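Local atomic coordinates of Polyphosphate:AMP phosphotransferase (Pseudomonas aeruginosa PAO1, PDB entry 3CZP), a protein that catalyses the magnesium-dependent transfer of phosphate from inorganic polyphosphate to AMP, giving ADP, and, less efficiently, converts GMP to GDP. Residues W153-K162 and W183-V193. Sequence-based numbering, arbitrary orientation.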
ATOM      1  N   TRP A 153     -24.983  -5.272  15.754  1.00 22.57           N
ATOM      2  CA  TRP A 153     -24.776  -5.514  17.159  1.00 23.15           C
ATOM      3  C   TRP A 153     -25.458  -6.822  17.564  1.00 23.38           C
ATOM      4  O   TRP A 153     -26.674  -6.913  17.625  1.00 24.06           O
ATOM      5  CB  TRP A 153     -25.342  -4.340  17.982  1.00 24.78           C
ATOM      6  CG  TRP A 153     -25.252  -4.552  19.495  1.00 23.72           C
ATOM      7  CD1 TRP A 153     -26.019  -5.361  20.244  1.00 25.96           C
ATOM      8  CD2 TRP A 153     -24.340  -3.929  20.387  1.00 25.78           C
ATOM      9  NE1 TRP A 153     -25.622  -5.326  21.559  1.00 26.88           N
ATOM     10  CE2 TRP A 153     -24.596  -4.433  21.668  1.00 27.60           C
ATOM     11  CE3 TRP A 153     -23.314  -3.000  20.228  1.00 27.42           C
ATOM     12  CZ2 TRP A 153     -23.915  -3.993  22.779  1.00 29.61           C
ATOM     13  CZ3 TRP A 153     -22.616  -2.588  21.352  1.00 26.83           C
ATOM     14  CH2 TRP A 153     -22.918  -3.073  22.585  1.00 26.17           C
ATOM     15  N   PHE A 154     -24.639  -7.827  17.831  1.00 24.22           N
ATOM     16  CA  PHE A 154     -25.051  -9.135  18.284  1.00 24.84           C
ATOM     17  C   PHE A 154     -25.302  -9.094  19.786  1.00 26.03           C
ATOM     18  O   PHE A 154     -24.380  -8.773  20.569  1.00 26.78           O
ATOM     19  CB  PHE A 154     -23.957 -10.163  17.959  1.00 24.57           C
ATOM     20  CG  PHE A 154     -23.818 -10.430  16.480  1.00 25.20           C
ATOM     21  CD1 PHE A 154     -24.388 -11.556  15.901  1.00 27.53           C
ATOM     22  CD2 PHE A 154     -23.195  -9.505  15.643  1.00 25.04           C
ATOM     23  CE1 PHE A 154     -24.321 -11.760  14.534  1.00 27.98           C
ATOM     24  CE2 PHE A 154     -23.086  -9.745  14.262  1.00 24.73           C
ATOM     25  CZ  PHE A 154     -23.644 -10.850  13.723  1.00 24.49           C
ATOM     26  N   HIS A 155     -26.538  -9.381  20.188  1.00 26.19           N
ATOM     27  CA  HIS A 155     -26.949  -9.169  21.556  1.00 26.16           C
ATOM     28  C   HIS A 155     -27.252 -10.450  22.328  1.00 26.88           C
ATOM     29  O   HIS A 155     -27.826 -11.380  21.785  1.00 25.81           O
ATOM     30  CB  HIS A 155     -28.222  -8.333  21.597  1.00 25.75           C
ATOM     31  CG  HIS A 155     -28.498  -7.784  22.947  1.00 27.60           C
ATOM     32  ND1 HIS A 155     -27.591  -6.997  23.625  1.00 29.78           N
ATOM     33  CD2 HIS A 155     -29.554  -7.945  23.778  1.00 27.48           C
ATOM     34  CE1 HIS A 155     -28.096  -6.666  24.798  1.00 29.60           C
ATOM     35  NE2 HIS A 155     -29.282  -7.239  24.916  1.00 29.49           N
ATOM     36  N   LEU A 156     -26.942 -10.426  23.632  1.00 27.30           N
ATOM     37  CA  LEU A 156     -27.526 -11.344  24.588  1.00 28.15           C
ATOM     38  C   LEU A 156     -27.908 -10.523  25.781  1.00 29.02           C
ATOM     39  O   LEU A 156     -27.291  -9.504  26.069  1.00 29.06           O
ATOM     40  CB  LEU A 156     -26.544 -12.440  25.019  1.00 28.54           C
ATOM     41  CG  LEU A 156     -25.988 -13.474  24.025  1.00 26.51           C
ATOM     42  CD1 LEU A 156     -24.845 -14.277  24.703  1.00 24.90           C
ATOM     43  CD2 LEU A 156     -27.101 -14.373  23.470  1.00 25.18           C
ATOM     44  N   SER A 157     -28.945 -10.959  26.472  1.00 30.88           N
ATOM     45  CA  SER A 157     -29.283 -10.382  27.759  1.00 31.60           C
ATOM     46  C   SER A 157     -28.347 -10.939  28.805  1.00 32.59           C
ATOM     47  O   SER A 157     -27.635 -11.917  28.605  1.00 30.73           O
ATOM     48  CB  SER A 157     -30.753 -10.613  28.145  1.00 31.90           C
ATOM     49  OG  SER A 157     -30.983 -11.973  28.395  1.00 31.80           O
ATOM     50  N   LYS A 158     -28.380 -10.281  29.948  1.00 34.49           N
ATOM     51  CA  LYS A 158     -27.527 -10.663  31.054  1.00 36.55           C
ATOM     52  C   LYS A 158     -27.728 -12.127  31.405  1.00 36.94           C
ATOM     53  O   LYS A 158     -26.754 -12.859  31.532  1.00 37.83           O
ATOM     54  CB  LYS A 158     -27.818  -9.770  32.242  1.00 36.38           C
ATOM     55  CG  LYS A 158     -26.778  -9.824  33.329  1.00 36.29           C
ATOM     56  CD  LYS A 158     -27.051  -8.731  34.294  1.00 35.95           C
ATOM     57  CE  LYS A 158     -26.058  -8.708  35.475  1.00 38.17           C
ATOM     58  NZ  LYS A 158     -24.737  -8.106  35.147  1.00 36.47           N
ATOM     59  N   LYS A 159     -29.002 -12.518  31.531  1.00 38.03           N
ATOM     60  CA  LYS A 159     -29.455 -13.893  31.810  1.00 38.08           C
ATOM     61  C   LYS A 159     -28.992 -14.883  30.751  1.00 38.15           C
ATOM     62  O   LYS A 159     -28.608 -16.005  31.070  1.00 36.51           O
ATOM     63  CB  LYS A 159     -30.991 -13.947  31.872  1.00 38.17           C
ATOM     64  CG  LYS A 159     -31.562 -14.010  33.259  1.00 39.27           C
ATOM     65  CD  LYS A 159     -33.089 -14.255  33.256  1.00 39.21           C
ATOM     66  CE  LYS A 159     -33.778 -13.580  34.469  1.00 39.18           C
ATOM     67  NZ  LYS A 159     -32.886 -13.509  35.661  1.00 38.41           N
ATOM     68  N   GLN A 160     -29.048 -14.458  29.489  1.00 38.86           N
ATOM     69  CA  GLN A 160     -28.627 -15.305  28.361  1.00 39.14           C
ATOM     70  C   GLN A 160     -27.106 -15.438  28.387  1.00 39.83           C
ATOM     71  O   GLN A 160     -26.594 -16.530  28.308  1.00 40.42           O
ATOM     72  CB  GLN A 160     -29.097 -14.722  27.021  1.00 39.12           C
ATOM     73  CG  GLN A 160     -30.592 -14.967  26.672  1.00 39.10           C
ATOM     74  CD  GLN A 160     -31.082 -14.106  25.503  1.00 39.42           C
ATOM     75  OE1 GLN A 160     -30.525 -13.057  25.199  1.00 37.61           O
ATOM     76  NE2 GLN A 160     -32.125 -14.564  24.848  1.00 39.96           N
ATOM     77  N   LEU A 161     -26.380 -14.323  28.528  1.00 40.95           N
ATOM     78  CA  LEU A 161     -24.920 -14.387  28.755  1.00 41.45           C
ATOM     79  C   LEU A 161     -24.557 -15.329  29.911  1.00 42.04           C
ATOM     80  O   LEU A 161     -23.700 -16.181  29.776  1.00 42.29           O
ATOM     81  CB  LEU A 161     -24.342 -12.997  29.022  1.00 41.23           C
ATOM     82  CG  LEU A 161     -22.828 -12.994  29.282  1.00 41.64           C
ATOM     83  CD1 LEU A 161     -22.063 -13.286  27.994  1.00 44.52           C
ATOM     84  CD2 LEU A 161     -22.373 -11.684  29.902  1.00 41.15           C
ATOM     85  N   LYS A 162     -25.220 -15.156  31.041  1.00 43.24           N
ATOM     86  CA  LYS A 162     -25.006 -15.995  32.218  1.00 44.02           C
ATOM     87  C   LYS A 162     -24.944 -17.497  31.925  1.00 44.44           C
ATOM     88  O   LYS A 162     -24.088 -18.212  32.456  1.00 44.41           O
ATOM     89  CB  LYS A 162     -26.116 -15.700  33.233  1.00 45.21           C
ATOM     90  CG  LYS A 162     -26.044 -14.263  33.879  1.00 46.71           C
ATOM     91  CD  LYS A 162     -25.685 -14.306  35.388  1.00 48.03           C
ATOM     92  CE  LYS A 162     -25.791 -12.927  36.057  1.00 48.55           C
ATOM     93  NZ  LYS A 162     -24.536 -12.100  35.906  1.00 48.64           N
ATOM     94  N   TRP A 183     -15.866 -11.072  30.834  1.00 42.47           N
ATOM     95  CA  TRP A 183     -17.298 -11.096  30.797  1.00 41.95           C
ATOM     96  C   TRP A 183     -17.947 -11.875  31.947  1.00 41.65           C
ATOM     97  O   TRP A 183     -19.136 -11.827  32.108  1.00 41.27           O
ATOM     98  CB  TRP A 183     -17.762 -11.569  29.430  1.00 41.97           C
ATOM     99  CG  TRP A 183     -17.482 -10.588  28.337  1.00 41.62           C
ATOM    100  CD1 TRP A 183     -16.352 -10.465  27.633  1.00 41.60           C
ATOM    101  CD2 TRP A 183     -18.364  -9.589  27.853  1.00 41.79           C
ATOM    102  NE1 TRP A 183     -16.458  -9.466  26.738  1.00 42.19           N
ATOM    103  CE2 TRP A 183     -17.698  -8.908  26.850  1.00 42.86           C
ATOM    104  CE3 TRP A 183     -19.651  -9.207  28.177  1.00 41.51           C
ATOM    105  CZ2 TRP A 183     -18.266  -7.865  26.177  1.00 41.93           C
ATOM    106  CZ3 TRP A 183     -20.208  -8.192  27.506  1.00 41.92           C
ATOM    107  CH2 TRP A 183     -19.527  -7.533  26.514  1.00 41.59           C
ATOM    108  N   LYS A 184     -17.146 -12.567  32.755  1.00 20.00           N
ATOM    109  CA  LYS A 184     -17.635 -13.251  33.961  1.00 20.00           C
ATOM    110  C   LYS A 184     -18.079 -12.273  35.046  1.00 20.00           C
ATOM    111  O   LYS A 184     -18.976 -12.563  35.831  1.00 41.26           O
ATOM    112  CB  LYS A 184     -16.579 -14.182  34.556  1.00 20.00           C
ATOM    113  CG  LYS A 184     -16.224 -15.372  33.720  1.00 20.00           C
ATOM    114  CD  LYS A 184     -15.150 -16.245  34.359  1.00 20.00           C
ATOM    115  CE  LYS A 184     -14.869 -17.445  33.454  1.00 20.00           C
ATOM    116  NZ  LYS A 184     -13.816 -18.344  33.981  1.00 20.00           N
ATOM    117  N   GLN A 185     -17.429 -11.120  35.078  1.00 40.90           N
ATOM    118  CA  GLN A 185     -17.806 -10.056  35.974  1.00 40.88           C
ATOM    119  C   GLN A 185     -19.089  -9.395  35.499  1.00 40.74           C
ATOM    120  O   GLN A 185     -19.208  -8.966  34.373  1.00 39.27           O
ATOM    121  CB  GLN A 185     -16.669  -9.047  36.079  1.00 40.47           C
ATOM    122  CG  GLN A 185     -15.667  -9.400  37.137  1.00 41.94           C
ATOM    123  CD  GLN A 185     -14.232  -9.367  36.660  1.00 42.19           C
ATOM    124  OE1 GLN A 185     -13.529 -10.366  36.728  1.00 43.48           O
ATOM    125  NE2 GLN A 185     -13.783  -8.213  36.198  1.00 43.04           N
ATOM    126  N   SER A 186     -20.048  -9.347  36.399  1.00 40.50           N
ATOM    127  CA  SER A 186     -21.394  -8.797  36.179  1.00 40.46           C
ATOM    128  C   SER A 186     -21.325  -7.343  35.725  1.00 39.94           C
ATOM    129  O   SER A 186     -22.055  -6.942  34.840  1.00 39.60           O
ATOM    130  CB  SER A 186     -22.223  -8.888  37.481  1.00 40.91           C
ATOM    131  OG  SER A 186     -23.552  -8.417  37.284  1.00 41.89           O
ATOM    132  N   GLU A 187     -20.474  -6.567  36.397  1.00 39.81           N
ATOM    133  CA  GLU A 187     -20.247  -5.151  36.079  1.00 39.51           C
ATOM    134  C   GLU A 187     -19.817  -4.929  34.626  1.00 38.81           C
ATOM    135  O   GLU A 187     -20.242  -3.946  34.010  1.00 38.85           O
ATOM    136  CB  GLU A 187     -19.219  -4.520  37.055  1.00 40.30           C
ATOM    137  CG  GLU A 187     -17.999  -5.428  37.384  1.00 41.72           C
ATOM    138  CD  GLU A 187     -16.781  -4.673  37.916  1.00 40.59           C
ATOM    139  OE1 GLU A 187     -15.848  -4.430  37.115  1.00 39.94           O
ATOM    140  OE2 GLU A 187     -16.748  -4.347  39.132  1.00 41.14           O
ATOM    141  N   VAL A 188     -18.993  -5.832  34.077  1.00 37.45           N
ATOM    142  CA  VAL A 188     -18.539  -5.716  32.684  1.00 35.94           C
ATOM    143  C   VAL A 188     -19.765  -5.596  31.784  1.00 34.17           C
ATOM    144  O   VAL A 188     -19.945  -4.548  31.184  1.00 34.52           O
ATOM    145  CB  VAL A 188     -17.605  -6.878  32.247  1.00 35.93           C
ATOM    146  CG1 VAL A 188     -17.365  -6.865  30.765  1.00 36.06           C
ATOM    147  CG2 VAL A 188     -16.268  -6.792  32.995  1.00 37.71           C
ATOM    148  N   TYR A 189     -20.631  -6.612  31.755  1.00 31.37           N
ATOM    149  CA  TYR A 189     -21.875  -6.561  30.923  1.00 30.20           C
ATOM    150  C   TYR A 189     -22.706  -5.254  31.140  1.00 28.95           C
ATOM    151  O   TYR A 189     -23.077  -4.528  30.208  1.00 27.37           O
ATOM    152  CB  TYR A 189     -22.751  -7.814  31.204  1.00 28.22           C
ATOM    153  CG  TYR A 189     -24.016  -7.841  30.370  1.00 28.62           C
ATOM    154  CD1 TYR A 189     -24.037  -8.453  29.131  1.00 28.06           C
ATOM    155  CD2 TYR A 189     -25.169  -7.196  30.786  1.00 24.87           C
ATOM    156  CE1 TYR A 189     -25.201  -8.434  28.319  1.00 26.59           C
ATOM    157  CE2 TYR A 189     -26.315  -7.185  30.001  1.00 27.00           C
ATOM    158  CZ  TYR A 189     -26.319  -7.811  28.771  1.00 26.19           C
ATOM    159  OH  TYR A 189     -27.443  -7.779  27.993  1.00 27.79           O
ATOM    160  N   ASP A 190     -22.991  -4.959  32.405  1.00 29.53           N
ATOM    161  CA  ASP A 190     -23.818  -3.807  32.727  1.00 29.60           C
ATOM    162  C   ASP A 190     -23.232  -2.524  32.139  1.00 28.61           C
ATOM    163  O   ASP A 190     -23.970  -1.698  31.609  1.00 28.81           O
ATOM    164  CB  ASP A 190     -23.991  -3.674  34.244  1.00 30.18           C
ATOM    165  CG  ASP A 190     -24.832  -4.806  34.840  1.00 32.23           C
ATOM    166  OD1 ASP A 190     -25.305  -5.699  34.095  1.00 33.01           O
ATOM    167  OD2 ASP A 190     -24.981  -4.825  36.072  1.00 38.72           O
ATOM    168  N   ARG A 191     -21.928  -2.353  32.214  1.00 27.92           N
ATOM    169  CA  ARG A 191     -21.332  -1.116  31.717  1.00 30.08           C
ATOM    170  C   ARG A 191     -21.216  -1.101  30.233  1.00 28.03           C
ATOM    171  O   ARG A 191     -21.445  -0.072  29.613  1.00 27.98           O
ATOM    172  CB  ARG A 191     -19.967  -0.831  32.364  1.00 30.13           C
ATOM    173  CG  ARG A 191     -20.090  -0.684  33.858  1.00 33.50           C
ATOM    174  CD  ARG A 191     -18.743  -0.443  34.505  1.00 36.16           C
ATOM    175  NE  ARG A 191     -18.184   0.803  33.990  1.00 41.43           N
ATOM    176  CZ  ARG A 191     -16.891   1.086  33.892  1.00 41.70           C
ATOM    177  NH1 ARG A 191     -16.495   2.276  33.405  1.00 38.82           N
ATOM    178  NH2 ARG A 191     -16.002   0.166  34.271  1.00 45.21           N
ATOM    179  N   PHE A 192     -20.877  -2.251  29.652  1.00 27.35           N
ATOM    180  CA  PHE A 192     -20.802  -2.390  28.228  1.00 27.44           C
ATOM    181  C   PHE A 192     -22.122  -2.009  27.528  1.00 26.49           C
ATOM    182  O   PHE A 192     -22.119  -1.310  26.476  1.00 25.25           O
ATOM    183  CB  PHE A 192     -20.472  -3.822  27.879  1.00 28.73           C
ATOM    184  CG  PHE A 192     -19.944  -3.984  26.500  1.00 29.53           C
ATOM    185  CD1 PHE A 192     -18.617  -3.697  26.233  1.00 27.97           C
ATOM    186  CD2 PHE A 192     -20.792  -4.397  25.453  1.00 29.17           C
ATOM    187  CE1 PHE A 192     -18.125  -3.850  24.961  1.00 31.32           C
ATOM    188  CE2 PHE A 192     -20.316  -4.556  24.191  1.00 32.31           C
ATOM    189  CZ  PHE A 192     -18.969  -4.293  23.927  1.00 32.43           C
ATOM    190  N   VAL A 193     -23.222  -2.486  28.094  1.00 24.41           N
ATOM    191  CA  VAL A 193     -24.518  -2.251  27.488  1.00 24.09           C
ATOM    192  C   VAL A 193     -24.984  -0.827  27.771  1.00 23.32           C
ATOM    193  O   VAL A 193     -25.685  -0.256  26.957  1.00 23.42           O
ATOM    194  CB  VAL A 193     -25.607  -3.288  27.864  1.00 24.58           C
ATOM    195  CG1 VAL A 193     -25.329  -4.682  27.165  1.00 22.04           C
ATOM    196  CG2 VAL A 193     -25.801  -3.389  29.367  1.00 25.72           C
TER
HETATM  197  O   HOH W   1     -29.316  -5.476  27.669  1.00 40.92           O
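The hydroxyl of Tyr189 bonds to the backbone of Leu156: its OH donates to Leu156 O at 2.6 Å, lying in the carbonyl plane on a lone pair (C=O...O angle 134°). CG anti to the backbone N (chi1 -179°) sends the ring from helix 186-203 to the turn that ends strand 148-155. A water donates to the same OH and bonds weakly to His155 NE2, whose stronger partner is Glu8.

The charged pair is Lys158 and Asp190. The lysine chain runs extended until a bend at its last torsion, bringing NZ to Asp190 OD1 at 2.7 Å, a salt bridge in which NZ meets OD1 from above the carboxylate plane.

Apolar contacts fill in around these bonds. Lys158 CA lies over one face of the Tyr189 ring, toward its rim, 3.8 Å from the plane. Leu161 CD2 reaches Tyr189 CD1 at 3.7 Å and the edge of Trp183. Trp153 and Phe192 meet obliquely, planes at 34°, with Leu115 of helix 110-119 touching both.

In this P-loop-type PPK2 domain, probably the inactive one, the buried Tyr189 hydroxyl both donates and accepts, which fixes the ring's place, whereas solvent probably weakens the partly exposed salt bridge.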